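Local coordinates for putative fumarylacetoacetate hydrolase family protein (Yersinia pestis, PDB 3S52), which is of unestablished function but belongs to the fumarylacetoacetate hydrolase family, whose members are built on a largely beta-stranded fold, at residues L76-G81 with P173-M178; G143-A148 with T169-L174; Y5-W10 with G187-T192; G135-A140 with I209-K214. One frame throughout, in Å; residues are numbered along the deposited sequence.

In the fold
Contacts 1, 3 and 4 all reach the mixed sheet that holds strands 70-80, 131-138 and 189-191, while contact 2 lies at the start of helix 171-181, which it shares with contact 1. The centres of contacts 1 and 2 are about 9 Å apart, those of contacts 1 and 4 about 16 Å. Along the chain, residues 5-10 come first and 209-214 last; contact 3 closes a loop within which contacts 1 and 2 are nested, and its segments alternate with those of contact 4. The N-terminal residues, one helix and the four-stranded antiparallel sheet are thus gathered round a common sheet, and a sulfate ion, probably from the crystallisation liquor, binds segments of contacts 3 and 4.

Contact 1: L76-G81 with P173-M178; sequences LAVLIG and PLISYM
Ile175 points its delta methyl from helix 171-181 at strand 70-80, and this one carbon makes both close approaches from the helix side. Its CD1 lies 4.0 Å from Val78 CG1 and 4.1 Å from Ile80 CD1, so it touches two residues that stand on the same side of the strand, two positions apart. The two encounters differ in direction. Ile80 and Ile175 extend toward each other and meet tip to tip, methyl against methyl, whereas Val78 is set at a slant to the isoleucine and offers one methyl, CG1, the branch anti to its backbone N. Ile175 reaches this far because its chain is extended beyond CG1 (chi2 179°). Ile80 is instead folded at its second torsion (chi2 -57°), which aims CD1 at the helix, toward Ile175 CD1. The backbones stay well separated, with 9.4 Å between the CA atoms of Val78 and Ile175, and apolar side chains bridge the two segments. All three residues are buried, and the contact is purely apolar. Further apolar partners continue the interface: Ile175 also packs on Val92 of helix 89-95 and on Val190 of strand 189-191, while Val78 meets Ile96 and Tyr99. The strand itself is held by its neighbours, since the backbone of Val78 bonds to Val190 and that of Leu79 to Ala97 and Gly98. A helix laid against one face of a mixed beta sheet, anchored by branched aliphatic residues, is helix-on-sheet packing, here joining helix 171-181 to the mixed sheet of this largely beta-stranded fold.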
loop_
_atom_site.group_PDB
_atom_site.type_symbol
_atom_site.label_atom_id
_atom_site.label_comp_id
_atom_site.label_asym_id
_atom_site.label_seq_id
_atom_site.Cartn_x
_atom_site.Cartn_y
_atom_site.Cartn_z
ATOM N N LEU A 76 -13.828 11.583 -4.573
ATOM C CA LEU A 76 -13.543 12.641 -3.612
ATOM C C LEU A 76 -12.333 12.217 -2.778
ATOM O O LEU A 76 -12.297 11.092 -2.253
ATOM C CB LEU A 76 -14.756 12.881 -2.699
ATOM C CG LEU A 76 -14.480 13.926 -1.617
ATOM C CD1 LEU A 76 -14.440 15.309 -2.226
ATOM C CD2 LEU A 76 -15.522 13.855 -0.496
ATOM N N ALA A 77 -11.330 13.088 -2.692
ATOM C CA ALA A 77 -10.153 12.804 -1.860
ATOM C C ALA A 77 -10.196 13.684 -0.610
ATOM O O ALA A 77 -10.537 14.858 -0.691
ATOM C CB ALA A 77 -8.857 13.072 -2.643
ATOM N N VAL A 78 -9.842 13.111 0.533
ATOM C CA VAL A 78 -9.875 13.813 1.805
ATOM C C VAL A 78 -8.454 13.847 2.355
ATOM O O VAL A 78 -7.783 12.818 2.408
ATOM C CB VAL A 78 -10.778 13.069 2.799
ATOM C CG1 VAL A 78 -10.847 13.794 4.123
ATOM C CG2 VAL A 78 -12.165 12.862 2.199
ATOM N N LEU A 79 -7.993 15.033 2.731
ATOM C CA LEU A 79 -6.657 15.207 3.294
ATOM C C LEU A 79 -6.732 15.190 4.813
ATOM O O LEU A 79 -7.487 15.960 5.420
ATOM C CB LEU A 79 -6.050 16.534 2.807
ATOM C CG LEU A 79 -4.641 16.941 3.277
ATOM C CD1 LEU A 79 -3.586 15.936 2.870
ATOM C CD2 LEU A 79 -4.273 18.325 2.752
ATOM N N ILE A 80 -5.946 14.311 5.428
ATOM C CA ILE A 80 -5.889 14.228 6.873
ATOM C C ILE A 80 -4.852 15.226 7.405
ATOM O O ILE A 80 -3.713 15.241 6.945
ATOM C CB ILE A 80 -5.520 12.804 7.356
ATOM C CG1 ILE A 80 -6.443 11.741 6.735
ATOM C CG2 ILE A 80 -5.551 12.746 8.879
ATOM C CD1 ILE A 80 -7.919 11.961 7.016
ATOM N N GLY A 81 -5.249 16.067 8.357
ATOM C CA GLY A 81 -4.335 17.051 8.930
ATOM C C GLY A 81 -3.834 16.730 10.329
ATOM O O GLY A 81 -2.938 17.403 10.842
ATOM N N PRO A 173 -17.580 7.830 9.273
ATOM C CA PRO A 173 -17.451 6.426 9.686
ATOM C C PRO A 173 -16.445 5.634 8.840
ATOM O O PRO A 173 -15.830 4.687 9.342
ATOM C CB PRO A 173 -18.866 5.855 9.494
ATOM C CG PRO A 173 -19.626 6.902 8.659
ATOM C CD PRO A 173 -18.978 8.218 8.994
ATOM N N LEU A 174 -16.279 5.993 7.572
ATOM C CA LEU A 174 -15.319 5.267 6.738
ATOM C C LEU A 174 -13.903 5.482 7.282
ATOM O O LEU A 174 -13.131 4.537 7.496
ATOM C CB LEU A 174 -15.395 5.733 5.274
ATOM C CG LEU A 174 -14.397 5.096 4.292
ATOM C CD1 LEU A 174 -14.677 3.627 4.081
ATOM C CD2 LEU A 174 -14.435 5.836 2.951
ATOM N N ILE A 175 -13.569 6.739 7.517
ATOM C CA ILE A 175 -12.230 7.064 7.959
ATOM C C ILE A 175 -12.011 6.509 9.357
ATOM O O ILE A 175 -10.929 6.032 9.685
ATOM C CB ILE A 175 -11.951 8.572 7.896
ATOM C CG1 ILE A 175 -11.975 9.044 6.442
ATOM C CG2 ILE A 175 -10.599 8.883 8.512
ATOM C CD1 ILE A 175 -11.729 10.550 6.282
ATOM N N SER A 176 -13.054 6.542 10.175
ATOM C CA SER A 176 -12.970 5.952 11.495
ATOM C C SER A 176 -12.617 4.478 11.347
ATOM O O SER A 176 -11.679 3.978 11.969
ATOM C CB SER A 176 -14.296 6.130 12.239
ATOM O OG SER A 176 -14.250 5.511 13.505
ATOM N N TYR A 177 -13.364 3.788 10.498
ATOM C CA TYR A 177 -13.101 2.380 10.228
ATOM C C TYR A 177 -11.660 2.109 9.756
ATOM O O TYR A 177 -10.970 1.245 10.323
ATOM C CB TYR A 177 -14.124 1.828 9.229
ATOM C CG TYR A 177 -13.890 0.381 8.867
ATOM C CD1 TYR A 177 -14.132 -0.641 9.783
ATOM C CD2 TYR A 177 -13.404 0.036 7.618
ATOM C CE1 TYR A 177 -13.903 -1.979 9.449
ATOM C CE2 TYR A 177 -13.181 -1.293 7.269
ATOM C CZ TYR A 177 -13.430 -2.294 8.184
ATOM O OH TYR A 177 -13.191 -3.609 7.816
HETATM N N MSE A 178 -11.203 2.845 8.742
HETATM C CA MSE A 178 -9.833 2.684 8.222
HETATM C C MSE A 178 -8.790 2.797 9.333
HETATM O O MSE A 178 -7.804 2.068 9.361
HETATM C CB MSE A 178 -9.509 3.735 7.151
HETATM C CG MSE A 178 -10.315 3.624 5.875
HETATM SE SE MSE A 178 -10.102 5.253 4.762
HETATM C CE MSE A 178 -10.906 4.539 3.085
#

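Contact 2: G143-A148 with T169-L174; sequences GDAQQA and TPIIPL
Gln146 is bent at its second torsion (chi2 61°), and this bend carries its amide across to Pro170 and Ile171, where OE1 accepts from the first backbone N-H of helix 171-181. Pro170 occupies the N-cap position, and the acceptor for Ile171 N comes from the loop before strand 149-154. Ile171 N donates to Gln146 OE1 at 2.9 Å with a nearly straight N-H...O angle of 163°; the donor is tilted 19° from the carbonyl plane. A water extends this to the next residue, donating to OE1 and accepting from Ile172 N, so that one amide oxygen serves two backbone N-H groups, one directly and one through solvent. The other end of the amide is fixed as well, because Gln146 NE2 is hydrogen-bonded to Thr164 O, which should keep the group from flipping. The pyrrolidine ring of Pro170 lies at a slant to the glutamine, its CB 3.5 Å from OE1. Beside this polar part sits an apolar one: Ile171, with CG1 opposite its carbonyl carbon, sends its extended chain to the loop. The loop is shaped by an Asx turn, in which Gln146 N donates to Asp144 OD1 at 2.9 Å, the carboxylate being approached from above its plane. The apolar patch is small and close, with Ala145 CB 3.6 Å from Ile171 CD1.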
loop_
_atom_site.group_PDB
_atom_site.type_symbol
_atom_site.label_atom_id
_atom_site.label_comp_id
_atom_site.label_asym_id
_atom_site.label_seq_id
_atom_site.Cartn_x
_atom_site.Cartn_y
_atom_site.Cartn_z
ATOM N N GLY A 143 -17.919 23.335 2.137
ATOM C CA GLY A 143 -19.318 23.014 2.359
ATOM C C GLY A 143 -19.499 21.587 2.854
ATOM O O GLY A 143 -18.579 20.991 3.421
ATOM N N ASP A 144 -20.678 21.025 2.612
ATOM C CA ASP A 144 -20.990 19.697 3.103
ATOM C C ASP A 144 -20.325 18.683 2.190
ATOM O O ASP A 144 -20.689 18.536 1.025
ATOM C CB ASP A 144 -22.505 19.492 3.102
ATOM C CG ASP A 144 -22.919 18.133 3.652
ATOM O OD1 ASP A 144 -22.044 17.267 3.873
ATOM O OD2 ASP A 144 -24.138 17.929 3.849
ATOM N N ALA A 145 -19.344 17.976 2.745
ATOM C CA ALA A 145 -18.537 16.996 2.018
ATOM C C ALA A 145 -19.364 15.837 1.470
ATOM O O ALA A 145 -19.088 15.318 0.391
ATOM C CB ALA A 145 -17.411 16.478 2.900
ATOM N N GLN A 146 -20.381 15.463 2.238
ATOM C CA GLN A 146 -21.273 14.363 1.904
ATOM C C GLN A 146 -22.333 14.761 0.880
ATOM O O GLN A 146 -23.283 14.020 0.645
ATOM C CB GLN A 146 -21.943 13.837 3.175
ATOM C CG GLN A 146 -22.232 12.345 3.169
ATOM C CD GLN A 146 -20.981 11.504 3.036
ATOM O OE1 GLN A 146 -20.152 11.454 3.940
ATOM N NE2 GLN A 146 -20.844 10.831 1.904
ATOM N N GLN A 147 -22.167 15.929 0.271
ATOM C CA GLN A 147 -23.111 16.404 -0.733
ATOM C C GLN A 147 -22.384 16.980 -1.942
ATOM O O GLN A 147 -22.976 17.655 -2.778
ATOM C CB GLN A 147 -24.054 17.444 -0.136
ATOM C CG GLN A 147 -25.213 16.840 0.625
ATOM C CD GLN A 147 -26.453 17.700 0.571
ATOM O OE1 GLN A 147 -27.317 17.510 -0.284
ATOM N NE2 GLN A 147 -26.548 18.657 1.482
ATOM N N ALA A 148 -21.091 16.700 -2.021
ATOM C CA ALA A 148 -20.256 17.172 -3.130
ATOM C C ALA A 148 -20.497 16.473 -4.477
ATOM O O ALA A 148 -20.693 15.262 -4.535
ATOM C CB ALA A 148 -18.785 17.087 -2.750
ATOM N N THR A 169 -20.831 3.823 2.572
ATOM C CA THR A 169 -20.285 4.177 3.876
ATOM C C THR A 169 -19.823 5.634 3.804
ATOM O O THR A 169 -18.920 5.951 3.041
ATOM C CB THR A 169 -19.098 3.262 4.272
ATOM O OG1 THR A 169 -19.460 1.884 4.089
ATOM C CG2 THR A 169 -18.694 3.494 5.745
ATOM N N PRO A 170 -20.472 6.530 4.571
ATOM C CA PRO A 170 -20.176 7.965 4.551
ATOM C C PRO A 170 -18.749 8.245 5.011
ATOM O O PRO A 170 -18.141 7.389 5.655
ATOM C CB PRO A 170 -21.176 8.537 5.560
ATOM C CG PRO A 170 -22.264 7.543 5.599
ATOM C CD PRO A 170 -21.555 6.230 5.520
ATOM N N ILE A 171 -18.235 9.430 4.679
ATOM C CA ILE A 171 -16.835 9.793 4.916
ATOM C C ILE A 171 -16.322 9.559 6.336
ATOM O O ILE A 171 -15.281 8.931 6.544
ATOM C CB ILE A 171 -16.593 11.278 4.559
ATOM C CG1 ILE A 171 -16.737 11.498 3.045
ATOM C CG2 ILE A 171 -15.239 11.739 5.057
ATOM C CD1 ILE A 171 -16.874 12.966 2.672
ATOM N N ILE A 172 -17.035 10.090 7.317
ATOM C CA ILE A 172 -16.558 10.008 8.695
ATOM C C ILE A 172 -16.465 8.578 9.261
ATOM O O ILE A 172 -15.391 8.149 9.667
ATOM C CB ILE A 172 -17.344 10.967 9.612
ATOM C CG1 ILE A 172 -16.879 12.402 9.332
ATOM C CG2 ILE A 172 -17.127 10.623 11.071
ATOM C CD1 ILE A 172 -17.958 13.431 9.530
ATOM N N PRO A 173 -17.580 7.830 9.273
ATOM C CA PRO A 173 -17.451 6.426 9.686
ATOM C C PRO A 173 -16.445 5.634 8.840
ATOM O O PRO A 173 -15.830 4.687 9.342
ATOM C CB PRO A 173 -18.866 5.855 9.494
ATOM C CG PRO A 173 -19.626 6.902 8.659
ATOM C CD PRO A 173 -18.978 8.218 8.994
ATOM N N LEU A 174 -16.279 5.993 7.572
ATOM C CA LEU A 174 -15.319 5.267 6.738
ATOM C C LEU A 174 -13.903 5.482 7.282
ATOM O O LEU A 174 -13.131 4.537 7.496
ATOM C CB LEU A 174 -15.395 5.733 5.274
ATOM C CG LEU A 174 -14.397 5.096 4.292
ATOM C CD1 LEU A 174 -14.677 3.627 4.081
ATOM C CD2 LEU A 174 -14.435 5.836 2.951
HETATM O O HOH W 1 -19.484 11.693 6.719
#

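Contact 3: Y5-W10 with G187-T192; sequences YQHRDW and GDIVLT. With SO4 (sulfate ion), chain F.
The N-terminal segment is anchored at the start of strand 189-191, an inner strand of the mixed sheet, by a buried histidine, His7, which meets Gly187 and Ile189. With CG set opposite the carbonyl carbon (chi1 -66°), the imidazole is directed at strand 189-191 and meets both residues with its edge. NE2 lies 2.9 Å from Gly187 O, but the N-H...O angle of 124° makes this a weak hydrogen bond; Pro18 O is a second partner of the same nitrogen. Across the ring, ND1 is bonded to Tyr5 OH at 2.8 Å, the nitrogen lying in the plane of the phenol ring; together with the bond to Pro18 this probably holds the ring's rotation. Ile189 slides past the histidine in the opposite direction and brings CD1 to 3.6 Å from His7 CE1, also in the imidazole plane; the same methyl is 3.9 Å from Tyr5 OH. Further along, Trp10 NE1 donates to sulfate O4 at 2.9 Å. Tyr5 and Trp10 pack on strand 131-138 and His7 on Leu79 of strand 70-80, while helix 171-181 reaches strand 189-191 through Met178 on Val190.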
loop_
_atom_site.group_PDB
_atom_site.type_symbol
_atom_site.label_atom_id
_atom_site.label_comp_id
_atom_site.label_asym_id
_atom_site.label_seq_id
_atom_site.Cartn_x
_atom_site.Cartn_y
_atom_site.Cartn_z
ATOM N N TYR A 5 5.661 13.411 -5.634
ATOM C CA TYR A 5 4.481 14.238 -5.497
ATOM C C TYR A 5 4.579 15.143 -4.277
ATOM O O TYR A 5 5.128 14.748 -3.244
ATOM C CB TYR A 5 3.264 13.321 -5.366
ATOM C CG TYR A 5 2.054 13.962 -4.730
ATOM C CD1 TYR A 5 1.867 13.908 -3.356
ATOM C CD2 TYR A 5 1.094 14.617 -5.500
ATOM C CE1 TYR A 5 0.765 14.491 -2.756
ATOM C CE2 TYR A 5 -0.032 15.199 -4.902
ATOM C CZ TYR A 5 -0.181 15.131 -3.530
ATOM O OH TYR A 5 -1.276 15.693 -2.907
ATOM N N GLN A 6 4.036 16.353 -4.396
ATOM C CA GLN A 6 3.838 17.231 -3.238
ATOM C C GLN A 6 2.379 17.709 -3.146
ATOM O O GLN A 6 1.748 18.013 -4.159
ATOM C CB GLN A 6 4.751 18.461 -3.328
ATOM C CG GLN A 6 6.252 18.167 -3.363
ATOM C CD GLN A 6 7.051 19.379 -3.821
ATOM O OE1 GLN A 6 6.891 19.853 -4.949
ATOM N NE2 GLN A 6 7.893 19.901 -2.939
ATOM N N HIS A 7 1.853 17.784 -1.932
ATOM C CA HIS A 7 0.503 18.294 -1.715
ATOM C C HIS A 7 0.447 19.742 -2.129
ATOM O O HIS A 7 1.394 20.478 -1.905
ATOM C CB HIS A 7 0.149 18.246 -0.230
ATOM C CG HIS A 7 0.058 16.865 0.345
ATOM N ND1 HIS A 7 -0.776 15.898 -0.170
ATOM C CD2 HIS A 7 0.660 16.311 1.425
ATOM C CE1 HIS A 7 -0.682 14.803 0.564
ATOM N NE2 HIS A 7 0.188 15.025 1.535
ATOM N N ARG A 8 -0.681 20.160 -2.689
ATOM C CA ARG A 8 -0.852 21.535 -3.120
ATOM C C ARG A 8 -2.260 22.033 -2.830
ATOM O O ARG A 8 -3.197 21.240 -2.760
ATOM C CB ARG A 8 -0.529 21.658 -4.613
ATOM C CG ARG A 8 0.971 21.540 -4.896
ATOM C CD ARG A 8 1.307 21.729 -6.364
ATOM N NE ARG A 8 2.725 21.459 -6.606
ATOM C CZ ARG A 8 3.708 22.282 -6.257
ATOM N NH1 ARG A 8 3.433 23.435 -5.656
ATOM N NH2 ARG A 8 4.971 21.956 -6.501
ATOM N N ASP A 9 -2.429 23.343 -2.665
ATOM C CA ASP A 9 -3.797 23.850 -2.595
ATOM C C ASP A 9 -4.393 24.044 -3.994
ATOM O O ASP A 9 -3.713 23.819 -5.003
ATOM C CB ASP A 9 -3.936 25.097 -1.686
ATOM C CG ASP A 9 -3.215 26.333 -2.228
ATOM O OD1 ASP A 9 -2.818 26.336 -3.409
ATOM O OD2 ASP A 9 -3.074 27.324 -1.463
ATOM N N TRP A 10 -5.663 24.440 -4.067
ATOM C CA TRP A 10 -6.309 24.576 -5.369
ATOM C C TRP A 10 -5.537 25.530 -6.278
ATOM O O TRP A 10 -5.470 25.333 -7.487
ATOM C CB TRP A 10 -7.777 25.032 -5.252
ATOM C CG TRP A 10 -8.534 24.739 -6.525
ATOM C CD1 TRP A 10 -8.787 25.601 -7.560
ATOM C CD2 TRP A 10 -9.094 23.480 -6.901
ATOM N NE1 TRP A 10 -9.482 24.947 -8.552
ATOM C CE2 TRP A 10 -9.677 23.643 -8.169
ATOM C CE3 TRP A 10 -9.158 22.225 -6.283
ATOM C CZ2 TRP A 10 -10.312 22.593 -8.833
ATOM C CZ3 TRP A 10 -9.789 21.199 -6.932
ATOM C CH2 TRP A 10 -10.364 21.387 -8.195
ATOM N N GLY A 187 -1.193 14.363 6.494
ATOM C CA GLY A 187 -0.675 14.308 5.141
ATOM C C GLY A 187 -1.129 13.070 4.387
ATOM O O GLY A 187 -0.916 12.972 3.183
ATOM N N ASP A 188 -1.740 12.107 5.076
ATOM C CA ASP A 188 -2.288 10.974 4.341
ATOM C C ASP A 188 -3.553 11.418 3.630
ATOM O O ASP A 188 -4.186 12.397 4.017
ATOM C CB ASP A 188 -2.555 9.754 5.223
ATOM C CG ASP A 188 -1.271 8.982 5.573
ATOM O OD1 ASP A 188 -0.218 9.191 4.929
ATOM O OD2 ASP A 188 -1.321 8.150 6.494
ATOM N N ILE A 189 -3.913 10.696 2.579
ATOM C CA ILE A 189 -5.078 11.032 1.790
ATOM C C ILE A 189 -6.029 9.847 1.843
ATOM O O ILE A 189 -5.591 8.692 1.836
ATOM C CB ILE A 189 -4.663 11.316 0.315
ATOM C CG1 ILE A 189 -3.707 12.514 0.232
ATOM C CG2 ILE A 189 -5.873 11.519 -0.569
ATOM C CD1 ILE A 189 -2.975 12.621 -1.115
ATOM N N VAL A 190 -7.328 10.130 1.890
ATOM C CA VAL A 190 -8.327 9.077 1.831
ATOM C C VAL A 190 -9.154 9.257 0.576
ATOM O O VAL A 190 -9.637 10.364 0.300
ATOM C CB VAL A 190 -9.245 9.096 3.054
ATOM C CG1 VAL A 190 -10.469 8.199 2.816
ATOM C CG2 VAL A 190 -8.468 8.677 4.298
ATOM N N LEU A 191 -9.280 8.181 -0.203
ATOM C CA LEU A 191 -10.142 8.172 -1.385
ATOM C C LEU A 191 -11.444 7.508 -0.996
ATOM O O LEU A 191 -11.442 6.466 -0.338
ATOM C CB LEU A 191 -9.497 7.415 -2.550
ATOM C CG LEU A 191 -8.254 8.060 -3.167
ATOM C CD1 LEU A 191 -7.906 7.382 -4.501
ATOM C CD2 LEU A 191 -8.465 9.545 -3.368
ATOM N N THR A 192 -12.551 8.137 -1.363
ATOM C CA THR A 192 -13.860 7.740 -0.856
ATOM C C THR A 192 -14.701 6.871 -1.816
ATOM O O THR A 192 -15.852 6.565 -1.521
ATOM C CB THR A 192 -14.663 8.974 -0.424
ATOM O OG1 THR A 192 -14.849 9.823 -1.562
ATOM C CG2 THR A 192 -13.913 9.745 0.654
HETATM S S SO4 F . -11.820 27.235 -10.550
HETATM O O1 SO4 F . -12.708 27.484 -11.685
HETATM O O2 SO4 F . -10.858 28.326 -10.413
HETATM O O3 SO4 F . -12.637 27.151 -9.342
HETATM O O4 SO4 F . -11.088 25.994 -10.778
#

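Contact 4: G135-A140 with I209-K214; sequences GFIPVA and IMLNGK. With SO4 (sulfate ion), chain F.
Ile137 pushes its delta methyl between Leu211 and Lys214, two residues at the ends of a type II' beta turn that joins strands 206-211 and 214-219. The buried half of the contact is the pair Ile137 and Leu211, whose chains run past each other in opposite directions and touch through Ile137 CD1 and Leu211 CD2 at 3.9 Å. Phe142 of helix 139-142 packs on both of them, and Leu76 and Leu150 add to the apolar surroundings of Leu211. By contrast, the side toward solvent is formed by the partly exposed Lys214, whose aliphatic chain lies across the isoleucine, with CD 3.7 Å from Ile137 CD1. Lys214 starts out extended but is folded at its third and fourth torsions (chi3 69°, chi4 56°), and this curl returns the ammonium toward a sulfate ion probably taken up from the crystallisation liquor. Lys214 NZ donates a hydrogen bond to sulfate O3 at 2.7 Å, and the methylenes wrap the same oxygen, CG coming to 3.3 Å from O3. The backbone N of Thr215 also bonds the anion, and the indole of Trp10 makes a cation-pi pair with Lys214. The turn itself is closed at both ends, Leu211 N donating to Lys214 O and Lys214 N to Leu211 O. The lysine is therefore divided in character: its hydrocarbon part closes an apolar patch, while its charge is probably balanced by the sulfate and stabilised by the neighbouring indole.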
loop_
_atom_site.group_PDB
_atom_site.type_symbol
_atom_site.label_atom_id
_atom_site.label_comp_id
_atom_site.label_asym_id
_atom_site.label_seq_id
_atom_site.Cartn_x
_atom_site.Cartn_y
_atom_site.Cartn_z
ATOM N N GLY A 135 -5.292 19.852 -6.235
ATOM C CA GLY A 135 -4.972 20.578 -5.026
ATOM C C GLY A 135 -6.146 20.431 -4.073
ATOM O O GLY A 135 -7.227 20.004 -4.479
ATOM N N PHE A 136 -5.936 20.790 -2.815
ATOM C CA PHE A 136 -6.978 20.696 -1.808
ATOM C C PHE A 136 -7.656 22.024 -1.492
ATOM O O PHE A 136 -7.008 23.080 -1.460
ATOM C CB PHE A 136 -6.440 20.027 -0.535
ATOM C CG PHE A 136 -6.099 18.585 -0.737
ATOM C CD1 PHE A 136 -7.074 17.605 -0.611
ATOM C CD2 PHE A 136 -4.825 18.216 -1.133
ATOM C CE1 PHE A 136 -6.761 16.271 -0.836
ATOM C CE2 PHE A 136 -4.509 16.886 -1.356
ATOM C CZ PHE A 136 -5.490 15.914 -1.209
ATOM N N ILE A 137 -8.968 21.937 -1.286
ATOM C CA ILE A 137 -9.822 23.048 -0.879
ATOM C C ILE A 137 -10.007 23.077 0.635
ATOM O O ILE A 137 -10.253 22.046 1.239
ATOM C CB ILE A 137 -11.199 22.904 -1.522
ATOM C CG1 ILE A 137 -11.058 22.874 -3.049
ATOM C CG2 ILE A 137 -12.131 24.026 -1.071
ATOM C CD1 ILE A 137 -12.259 22.289 -3.752
ATOM N N PRO A 138 -9.902 24.266 1.261
ATOM C CA PRO A 138 -10.021 24.288 2.723
ATOM C C PRO A 138 -11.360 23.748 3.195
ATOM O O PRO A 138 -12.391 23.949 2.551
ATOM C CB PRO A 138 -9.887 25.777 3.064
ATOM C CG PRO A 138 -9.103 26.353 1.910
ATOM C CD PRO A 138 -9.601 25.599 0.708
ATOM N N VAL A 139 -11.343 23.060 4.323
ATOM C CA VAL A 139 -12.582 22.623 4.954
ATOM C C VAL A 139 -13.601 23.771 5.050
ATOM O O VAL A 139 -14.791 23.582 4.773
ATOM C CB VAL A 139 -12.308 22.064 6.346
ATOM C CG1 VAL A 139 -13.614 21.849 7.106
ATOM C CG2 VAL A 139 -11.537 20.778 6.234
ATOM N N ALA A 140 -13.127 24.958 5.424
ATOM C CA ALA A 140 -13.991 26.137 5.596
ATOM C C ALA A 140 -14.732 26.604 4.332
ATOM O O ALA A 140 -15.809 27.183 4.429
ATOM C CB ALA A 140 -13.195 27.293 6.180
ATOM N N ILE A 209 -12.251 17.752 -15.323
ATOM C CA ILE A 209 -12.694 17.179 -14.065
ATOM C C ILE A 209 -13.273 18.274 -13.205
ATOM O O ILE A 209 -12.689 19.342 -13.083
ATOM C CB ILE A 209 -11.547 16.521 -13.291
ATOM C CG1 ILE A 209 -10.909 15.395 -14.102
ATOM C CG2 ILE A 209 -12.045 15.991 -11.945
ATOM C CD1 ILE A 209 -9.431 15.582 -14.309
HETATM N N MSE A 210 -14.416 18.010 -12.592
HETATM C CA MSE A 210 -15.025 19.030 -11.753
HETATM C C MSE A 210 -15.393 18.523 -10.374
HETATM O O MSE A 210 -15.879 17.399 -10.220
HETATM C CB MSE A 210 -16.231 19.640 -12.434
HETATM C CG MSE A 210 -15.860 20.782 -13.357
HETATM SE SE MSE A 210 -17.426 21.473 -14.264
HETATM C CE MSE A 210 -17.362 20.285 -15.799
ATOM N N LEU A 211 -15.116 19.359 -9.380
ATOM C CA LEU A 211 -15.441 19.057 -7.992
ATOM C C LEU A 211 -16.270 20.244 -7.550
ATOM O O LEU A 211 -15.767 21.373 -7.474
ATOM C CB LEU A 211 -14.175 18.937 -7.145
ATOM C CG LEU A 211 -14.375 18.678 -5.649
ATOM C CD1 LEU A 211 -15.099 17.357 -5.420
ATOM C CD2 LEU A 211 -13.032 18.680 -4.917
ATOM N N ASN A 212 -17.542 19.981 -7.286
ATOM C CA ASN A 212 -18.526 21.034 -7.182
ATOM C C ASN A 212 -18.330 21.991 -8.344
ATOM O O ASN A 212 -18.219 21.553 -9.485
ATOM C CB ASN A 212 -18.428 21.719 -5.833
ATOM C CG ASN A 212 -18.881 20.807 -4.706
ATOM O OD1 ASN A 212 -19.799 19.996 -4.885
ATOM N ND2 ASN A 212 -18.237 20.921 -3.552
ATOM N N GLY A 213 -18.256 23.285 -8.059
ATOM C CA GLY A 213 -18.127 24.262 -9.124
ATOM C C GLY A 213 -16.702 24.540 -9.591
ATOM O O GLY A 213 -16.442 25.583 -10.202
ATOM N N LYS A 214 -15.772 23.627 -9.319
ATOM C CA LYS A 214 -14.373 23.936 -9.584
ATOM C C LYS A 214 -13.758 22.943 -10.551
ATOM O O LYS A 214 -13.982 21.741 -10.432
ATOM C CB LYS A 214 -13.589 24.009 -8.279
ATOM C CG LYS A 214 -14.176 25.027 -7.316
ATOM C CD LYS A 214 -13.438 25.039 -6.001
ATOM C CE LYS A 214 -12.039 25.600 -6.172
ATOM N NZ LYS A 214 -12.058 26.954 -6.761
HETATM S S SO4 F . -11.820 27.235 -10.550
HETATM O O1 SO4 F . -12.708 27.484 -11.685
HETATM O O2 SO4 F . -10.858 28.326 -10.413
HETATM O O3 SO4 F . -12.637 27.151 -9.342
HETATM O O4 SO4 F . -11.088 25.994 -10.778
#